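Local coordinates for Fe-regulated protein B (Neisseria meningitidis, PDB 4AIP) that probably takes up iron, perhaps as a siderophore complex, across the outer membrane as a TonB-dependent transporter, at residues 96-108 and 717-729. Residues are numbered along the deposited sequence; the frame is centred on the assembly and turned at random.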
ATOM      1  N   ASP B  96     -19.262 -24.047 -14.855  1.00  9.86           N
ATOM      2  CA  ASP B  96     -20.311 -23.163 -14.258  1.00 10.63           C
ATOM      3  C   ASP B  96     -19.766 -22.609 -12.986  1.00 10.00           C
ATOM      4  O   ASP B  96     -19.126 -23.322 -12.221  1.00 10.43           O
ATOM      5  CB  ASP B  96     -21.637 -23.950 -14.012  1.00 12.51           C
ATOM      6  CG  ASP B  96     -22.823 -23.053 -13.643  1.00 17.37           C
ATOM      7  OD1 ASP B  96     -23.315 -22.334 -14.536  1.00 28.80           O
ATOM      8  OD2 ASP B  96     -23.285 -23.117 -12.472  1.00 21.28           O
ATOM      9  N   PHE B  97     -19.989 -21.312 -12.771  1.00 10.25           N
ATOM     10  CA  PHE B  97     -19.435 -20.623 -11.609  1.00  9.25           C
ATOM     11  C   PHE B  97     -20.551 -20.097 -10.744  1.00 10.32           C
ATOM     12  O   PHE B  97     -21.449 -19.480 -11.243  1.00 10.18           O
ATOM     13  CB  PHE B  97     -18.668 -19.423 -12.063  1.00  7.84           C
ATOM     14  CG  PHE B  97     -17.435 -19.734 -12.806  1.00 10.57           C
ATOM     15  CD1 PHE B  97     -17.501 -20.051 -14.176  1.00  6.33           C
ATOM     16  CD2 PHE B  97     -16.179 -19.650 -12.158  1.00 10.84           C
ATOM     17  CE1 PHE B  97     -16.326 -20.303 -14.899  1.00  7.46           C
ATOM     18  CE2 PHE B  97     -15.000 -19.886 -12.852  1.00 10.69           C
ATOM     19  CZ  PHE B  97     -15.064 -20.230 -14.230  1.00  9.54           C
ATOM     20  N   GLY B  98     -20.492 -20.297  -9.437  1.00 11.54           N
ATOM     21  CA  GLY B  98     -21.478 -19.629  -8.611  1.00 12.44           C
ATOM     22  C   GLY B  98     -21.400 -18.104  -8.662  1.00 14.34           C
ATOM     23  O   GLY B  98     -20.495 -17.504  -9.238  1.00 13.81           O
ATOM     24  N   GLY B  99     -22.345 -17.472  -8.005  1.00 13.27           N
ATOM     25  CA  GLY B  99     -22.352 -16.043  -7.892  1.00 13.49           C
ATOM     26  C   GLY B  99     -21.462 -15.444  -6.798  1.00 13.76           C
ATOM     27  O   GLY B  99     -21.017 -16.169  -5.849  1.00 12.74           O
ATOM     28  N   GLY B 100     -21.247 -14.113  -6.909  1.00 13.55           N
ATOM     29  CA  GLY B 100     -20.426 -13.350  -5.968  1.00 13.62           C
ATOM     30  C   GLY B 100     -19.021 -13.071  -6.487  1.00 15.15           C
ATOM     31  O   GLY B 100     -18.625 -13.541  -7.579  1.00 16.33           O
ATOM     32  N   ASN B 101     -18.278 -12.274  -5.718  1.00 13.70           N
ATOM     33  CA  ASN B 101     -16.917 -11.893  -6.088  1.00 11.47           C
ATOM     34  C   ASN B 101     -15.926 -12.852  -5.430  1.00 10.83           C
ATOM     35  O   ASN B 101     -16.216 -13.423  -4.352  1.00  8.84           O
ATOM     36  CB  ASN B 101     -16.668 -10.461  -5.634  1.00 10.14           C
ATOM     37  CG  ASN B 101     -15.676  -9.734  -6.488  1.00 13.05           C
ATOM     38  OD1 ASN B 101     -14.933 -10.348  -7.253  1.00 12.69           O
ATOM     39  ND2 ASN B 101     -15.612  -8.396  -6.340  1.00 13.90           N
ATOM     40  N   GLY B 102     -14.775 -13.042  -6.081  1.00 10.50           N
ATOM     41  CA  GLY B 102     -13.627 -13.797  -5.502  1.00  9.86           C
ATOM     42  C   GLY B 102     -13.988 -15.180  -5.014  1.00 12.71           C
ATOM     43  O   GLY B 102     -14.684 -15.961  -5.717  1.00 12.95           O
ATOM     44  N   THR B 103     -13.579 -15.485  -3.789  1.00 13.90           N
ATOM     45  CA  THR B 103     -13.860 -16.823  -3.233  1.00 15.63           C
ATOM     46  C   THR B 103     -15.310 -17.010  -2.700  1.00 15.46           C
ATOM     47  O   THR B 103     -15.584 -17.940  -1.970  1.00 14.97           O
ATOM     48  CB  THR B 103     -12.856 -17.223  -2.192  1.00 15.88           C
ATOM     49  OG1 THR B 103     -12.715 -16.144  -1.247  1.00 22.03           O
ATOM     50  CG2 THR B 103     -11.520 -17.564  -2.822  1.00 11.52           C
ATOM     51  N   SER B 104     -16.233 -16.153  -3.112  1.00 15.82           N
ATOM     52  CA  SER B 104     -17.652 -16.482  -2.981  1.00 15.85           C
ATOM     53  C   SER B 104     -18.009 -17.563  -3.995  1.00 15.52           C
ATOM     54  O   SER B 104     -18.984 -18.270  -3.844  1.00 13.53           O
ATOM     55  CB  SER B 104     -18.507 -15.277  -3.321  1.00 15.46           C
ATOM     56  OG  SER B 104     -18.432 -14.300  -2.345  1.00 14.64           O
ATOM     57  N   GLN B 105     -17.203 -17.620  -5.046  1.00 14.25           N
ATOM     58  CA  GLN B 105     -17.497 -18.411  -6.183  1.00 14.27           C
ATOM     59  C   GLN B 105     -17.136 -19.904  -6.027  1.00 15.23           C
ATOM     60  O   GLN B 105     -16.066 -20.262  -5.534  1.00 13.89           O
ATOM     61  CB  GLN B 105     -16.772 -17.829  -7.366  1.00 12.53           C
ATOM     62  CG  GLN B 105     -17.389 -16.537  -7.874  1.00 16.05           C
ATOM     63  CD  GLN B 105     -16.521 -15.950  -9.002  1.00 13.99           C
ATOM     64  OE1 GLN B 105     -15.955 -16.708  -9.791  1.00 11.95           O
ATOM     65  NE2 GLN B 105     -16.438 -14.618  -9.099  1.00 11.12           N
ATOM     66  N   PHE B 106     -18.051 -20.766  -6.443  1.00 14.29           N
ATOM     67  CA  PHE B 106     -17.733 -22.181  -6.641  1.00 12.11           C
ATOM     68  C   PHE B 106     -17.622 -22.489  -8.146  1.00 10.63           C
ATOM     69  O   PHE B 106     -18.326 -21.850  -8.967  1.00 11.78           O
ATOM     70  CB  PHE B 106     -18.831 -23.020  -6.044  1.00 11.47           C
ATOM     71  CG  PHE B 106     -19.012 -22.794  -4.597  1.00 14.47           C
ATOM     72  CD1 PHE B 106     -18.228 -23.500  -3.699  1.00 13.03           C
ATOM     73  CD2 PHE B 106     -19.977 -21.885  -4.123  1.00 13.59           C
ATOM     74  CE1 PHE B 106     -18.351 -23.296  -2.324  1.00 11.10           C
ATOM     75  CE2 PHE B 106     -20.138 -21.697  -2.758  1.00 14.69           C
ATOM     76  CZ  PHE B 106     -19.293 -22.392  -1.847  1.00 14.29           C
ATOM     77  N   LEU B 107     -16.779 -23.430  -8.514  1.00  8.91           N
ATOM     78  CA  LEU B 107     -16.738 -23.836  -9.888  1.00 10.45           C
ATOM     79  C   LEU B 107     -17.198 -25.319  -9.977  1.00 10.66           C
ATOM     80  O   LEU B 107     -16.982 -26.142  -9.043  1.00 11.63           O
ATOM     81  CB  LEU B 107     -15.309 -23.662 -10.411  1.00 11.95           C
ATOM     82  CG  LEU B 107     -15.054 -24.105 -11.869  1.00 15.63           C
ATOM     83  CD1 LEU B 107     -13.951 -23.302 -12.519  1.00  7.69           C
ATOM     84  CD2 LEU B 107     -14.799 -25.669 -12.082  1.00  9.64           C
ATOM     85  N   THR B 108     -17.874 -25.648 -11.066  1.00  9.16           N
ATOM     86  CA  THR B 108     -18.240 -27.033 -11.360  1.00  8.33           C
ATOM     87  C   THR B 108     -17.860 -27.293 -12.782  1.00  7.32           C
ATOM     88  O   THR B 108     -17.958 -26.399 -13.622  1.00  8.05           O
ATOM     89  CB  THR B 108     -19.720 -27.339 -11.181  1.00  8.02           C
ATOM     90  OG1 THR B 108     -20.444 -26.486 -12.060  1.00 10.45           O
ATOM     91  CG2 THR B 108     -20.116 -27.065  -9.779  1.00  5.86           C
ATOM     92  N   TYR B 717     -29.958 -16.346 -10.109  1.00 16.85           N
ATOM     93  CA  TYR B 717     -28.929 -17.127  -9.373  1.00 17.64           C
ATOM     94  C   TYR B 717     -28.311 -18.212 -10.225  1.00 18.07           C
ATOM     95  O   TYR B 717     -29.010 -19.042 -10.762  1.00 19.02           O
ATOM     96  CB  TYR B 717     -29.484 -17.765  -8.084  1.00 15.53           C
ATOM     97  CG  TYR B 717     -29.947 -16.694  -7.122  1.00 22.00           C
ATOM     98  CD1 TYR B 717     -29.042 -16.077  -6.205  1.00 15.92           C
ATOM     99  CD2 TYR B 717     -31.279 -16.228  -7.165  1.00 22.26           C
ATOM    100  CE1 TYR B 717     -29.472 -15.110  -5.340  1.00 16.38           C
ATOM    101  CE2 TYR B 717     -31.712 -15.250  -6.293  1.00 23.59           C
ATOM    102  CZ  TYR B 717     -30.806 -14.684  -5.392  1.00 24.43           C
ATOM    103  OH  TYR B 717     -31.257 -13.687  -4.546  1.00 24.48           O
ATOM    104  N   PRO B 718     -26.971 -18.236 -10.327  1.00 19.39           N
ATOM    105  CA  PRO B 718     -26.345 -19.355 -11.046  1.00 17.87           C
ATOM    106  C   PRO B 718     -26.535 -20.629 -10.274  1.00 16.94           C
ATOM    107  O   PRO B 718     -26.812 -20.610  -9.068  1.00 15.74           O
ATOM    108  CB  PRO B 718     -24.832 -18.986 -11.049  1.00 17.73           C
ATOM    109  CG  PRO B 718     -24.812 -17.498 -10.876  1.00 17.17           C
ATOM    110  CD  PRO B 718     -25.962 -17.250  -9.889  1.00 18.18           C
ATOM    111  N   HIS B 719     -26.308 -21.728 -10.975  1.00 18.30           N
ATOM    112  CA  HIS B 719     -26.535 -23.073 -10.450  1.00 18.87           C
ATOM    113  C   HIS B 719     -25.464 -23.719  -9.552  1.00 19.10           C
ATOM    114  O   HIS B 719     -25.819 -24.485  -8.651  1.00 20.77           O
ATOM    115  CB  HIS B 719     -27.064 -23.996 -11.553  1.00 17.31           C
ATOM    116  CG  HIS B 719     -28.468 -23.653 -11.946  1.00 19.85           C
ATOM    117  ND1 HIS B 719     -29.112 -24.224 -13.020  1.00 20.50           N
ATOM    118  CD2 HIS B 719     -29.326 -22.732 -11.440  1.00 20.36           C
ATOM    119  CE1 HIS B 719     -30.308 -23.680 -13.150  1.00 20.47           C
ATOM    120  NE2 HIS B 719     -30.464 -22.781 -12.198  1.00 19.20           N
ATOM    121  N   SER B 720     -24.189 -23.399  -9.730  1.00 18.76           N
ATOM    122  CA  SER B 720     -23.177 -24.038  -8.877  1.00 18.01           C
ATOM    123  C   SER B 720     -23.010 -23.314  -7.588  1.00 17.91           C
ATOM    124  O   SER B 720     -22.090 -22.563  -7.410  1.00 19.91           O
ATOM    125  CB  SER B 720     -21.843 -24.112  -9.592  1.00 17.30           C
ATOM    126  OG  SER B 720     -22.041 -24.472 -10.938  1.00 15.05           O
ATOM    127  N   GLN B 721     -23.894 -23.553  -6.659  1.00 19.05           N
ATOM    128  CA  GLN B 721     -23.807 -22.917  -5.351  1.00 21.45           C
ATOM    129  C   GLN B 721     -25.004 -23.534  -4.689  1.00 22.83           C
ATOM    130  O   GLN B 721     -25.694 -24.308  -5.335  1.00 23.41           O
ATOM    131  CB  GLN B 721     -23.966 -21.378  -5.466  1.00 21.52           C
ATOM    132  CG  GLN B 721     -25.369 -20.907  -5.855  1.00 20.95           C
ATOM    133  CD  GLN B 721     -25.399 -19.586  -6.511  1.00 20.42           C
ATOM    134  OE1 GLN B 721     -24.650 -19.335  -7.427  1.00 26.05           O
ATOM    135  NE2 GLN B 721     -26.280 -18.721  -6.054  1.00 23.81           N
ATOM    136  N   ARG B 722     -25.287 -23.223  -3.427  1.00 24.09           N
ATOM    137  CA  ARG B 722     -26.507 -23.750  -2.854  1.00 25.07           C
ATOM    138  C   ARG B 722     -27.703 -23.105  -3.520  1.00 25.27           C
ATOM    139  O   ARG B 722     -27.594 -22.048  -4.140  1.00 25.58           O
ATOM    140  CB  ARG B 722     -26.553 -23.528  -1.367  1.00 25.56           C
ATOM    141  CG  ARG B 722     -25.248 -23.777  -0.659  1.00 27.96           C
ATOM    142  CD  ARG B 722     -25.546 -23.632   0.803  1.00 33.37           C
ATOM    143  NE  ARG B 722     -24.367 -23.726   1.643  1.00 35.50           N
ATOM    144  CZ  ARG B 722     -23.948 -24.843   2.219  1.00 36.32           C
ATOM    145  NH1 ARG B 722     -24.583 -25.980   2.030  1.00 38.90           N
ATOM    146  NH2 ARG B 722     -22.878 -24.822   2.983  1.00 40.88           N
ATOM    147  N   TRP B 723     -28.849 -23.735  -3.339  1.00 26.60           N
ATOM    148  CA  TRP B 723     -30.056 -23.478  -4.114  1.00 26.63           C
ATOM    149  C   TRP B 723     -31.023 -22.505  -3.451  1.00 26.69           C
ATOM    150  O   TRP B 723     -31.994 -22.047  -4.092  1.00 27.79           O
ATOM    151  CB  TRP B 723     -30.755 -24.811  -4.302  1.00 26.24           C
ATOM    152  CG  TRP B 723     -31.595 -25.194  -3.131  1.00 26.49           C
ATOM    153  CD1 TRP B 723     -31.170 -25.609  -1.861  1.00 23.65           C
ATOM    154  CD2 TRP B 723     -33.015 -25.204  -3.108  1.00 26.74           C
ATOM    155  NE1 TRP B 723     -32.260 -25.904  -1.080  1.00 26.37           N
ATOM    156  CE2 TRP B 723     -33.409 -25.659  -1.807  1.00 28.69           C
ATOM    157  CE3 TRP B 723     -34.003 -24.928  -4.076  1.00 21.77           C
ATOM    158  CZ2 TRP B 723     -34.764 -25.784  -1.438  1.00 28.49           C
ATOM    159  CZ3 TRP B 723     -35.326 -25.061  -3.732  1.00 27.45           C
ATOM    160  CH2 TRP B 723     -35.713 -25.490  -2.408  1.00 27.39           C
ATOM    161  N   THR B 724     -30.768 -22.213  -2.174  1.00 27.51           N
ATOM    162  CA  THR B 724     -31.542 -21.254  -1.387  1.00 29.71           C
ATOM    163  C   THR B 724     -31.102 -19.910  -1.974  1.00 30.92           C
ATOM    164  O   THR B 724     -30.284 -19.909  -2.874  1.00 34.54           O
ATOM    165  CB  THR B 724     -31.217 -21.429   0.100  1.00 31.31           C
ATOM    166  OG1 THR B 724     -29.791 -21.622   0.247  1.00 31.86           O
ATOM    167  CG2 THR B 724     -31.972 -22.665   0.659  1.00 27.02           C
ATOM    168  N   ASN B 725     -31.619 -18.752  -1.625  1.00 30.58           N
ATOM    169  CA  ASN B 725     -31.246 -17.689  -2.605  1.00 29.53           C
ATOM    170  C   ASN B 725     -29.985 -16.870  -2.284  1.00 28.80           C
ATOM    171  O   ASN B 725     -30.072 -15.738  -1.845  1.00 29.14           O
ATOM    172  CB  ASN B 725     -32.429 -16.837  -3.071  1.00 29.44           C
ATOM    173  CG  ASN B 725     -33.349 -17.577  -4.074  1.00 30.10           C
ATOM    174  OD1 ASN B 725     -34.559 -17.571  -3.906  1.00 22.38           O
ATOM    175  ND2 ASN B 725     -32.772 -18.194  -5.116  1.00 32.68           N
ATOM    176  N   THR B 726     -28.819 -17.465  -2.564  1.00 26.54           N
ATOM    177  CA  THR B 726     -27.561 -17.011  -2.006  1.00 23.62           C
ATOM    178  C   THR B 726     -26.960 -15.755  -2.640  1.00 23.84           C
ATOM    179  O   THR B 726     -26.968 -14.718  -2.013  1.00 23.28           O
ATOM    180  CB  THR B 726     -26.493 -18.098  -2.018  1.00 21.99           C
ATOM    181  OG1 THR B 726     -26.040 -18.313  -3.363  1.00 18.91           O
ATOM    182  CG2 THR B 726     -27.020 -19.336  -1.409  1.00 21.34           C
ATOM    183  N   LEU B 727     -26.382 -15.868  -3.838  1.00 22.83           N
ATOM    184  CA  LEU B 727     -25.729 -14.722  -4.455  1.00 21.65           C
ATOM    185  C   LEU B 727     -26.044 -14.628  -5.931  1.00 20.44           C
ATOM    186  O   LEU B 727     -25.658 -15.489  -6.703  1.00 20.81           O
ATOM    187  CB  LEU B 727     -24.193 -14.742  -4.239  1.00 21.53           C
ATOM    188  CG  LEU B 727     -23.643 -14.599  -2.826  1.00 21.23           C
ATOM    189  CD1 LEU B 727     -22.162 -14.813  -2.848  1.00 23.26           C
ATOM    190  CD2 LEU B 727     -23.949 -13.258  -2.283  1.00 21.00           C
ATOM    191  N   PRO B 728     -26.720 -13.550  -6.335  1.00 20.20           N
ATOM    192  CA  PRO B 728     -27.197 -13.491  -7.716  1.00 20.15           C
ATOM    193  C   PRO B 728     -26.086 -13.187  -8.695  1.00 20.38           C
ATOM    194  O   PRO B 728     -25.006 -12.773  -8.310  1.00 20.55           O
ATOM    195  CB  PRO B 728     -28.236 -12.343  -7.693  1.00 20.17           C
ATOM    196  CG  PRO B 728     -27.901 -11.517  -6.527  1.00 19.93           C
ATOM    197  CD  PRO B 728     -27.067 -12.348  -5.553  1.00 18.96           C
ATOM    198  N   GLY B 729     -26.363 -13.407  -9.977  1.00 20.48           N
ATOM    199  CA  GLY B 729     -25.460 -12.966 -11.064  1.00 17.47           C
ATOM    200  C   GLY B 729     -25.336 -11.447 -11.112  1.00 18.05           C
ATOM    201  O   GLY B 729     -26.183 -10.704 -10.560  1.00 17.30           O
TER
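S720 and D96 join the plug domain to the loop between barrel strands 702-709 and 733-741, within the plug-in-barrel fold of TonB-dependent transporters. S720 OG lies against D96 OD2, modelled so close (2.4 Å) that the details of this hydrogen bond are doubtful, while S720 N makes a weak bond to that same oxygen, 2.9 Å away with an N-H...O angle of 128°, so the side chain and main chain of the serine both turn to one carboxylate oxygen. On the flank of this pair, T108 CG2 packs against S720 CB at 3.4 Å, and T108 OG1 lies 2.8 Å from S720 OG. S720 O comes within 3.6 Å of F106 CB. Q721 reaches back to the plug main chain: G99 N donates to Q721 OE1 at 3.0 Å, approaching 37° out of the carbonyl plane. Farther along, L727 CD1 rests on G99 O and reaches S104 CB (3.7 Å), and P718 CB abuts F97 O.

Behind these contacts, backbone bonds in both directions pair D96 with T108 on adjacent strands. With D96 CG anti to its own nitrogen (chi1 -169°), OD2 is carried to S720, while OD1 has a long, weak ion pair with R656 of the barrel. H719 fastens the loop to the barrel wall, its NE2 bonded to K683 O.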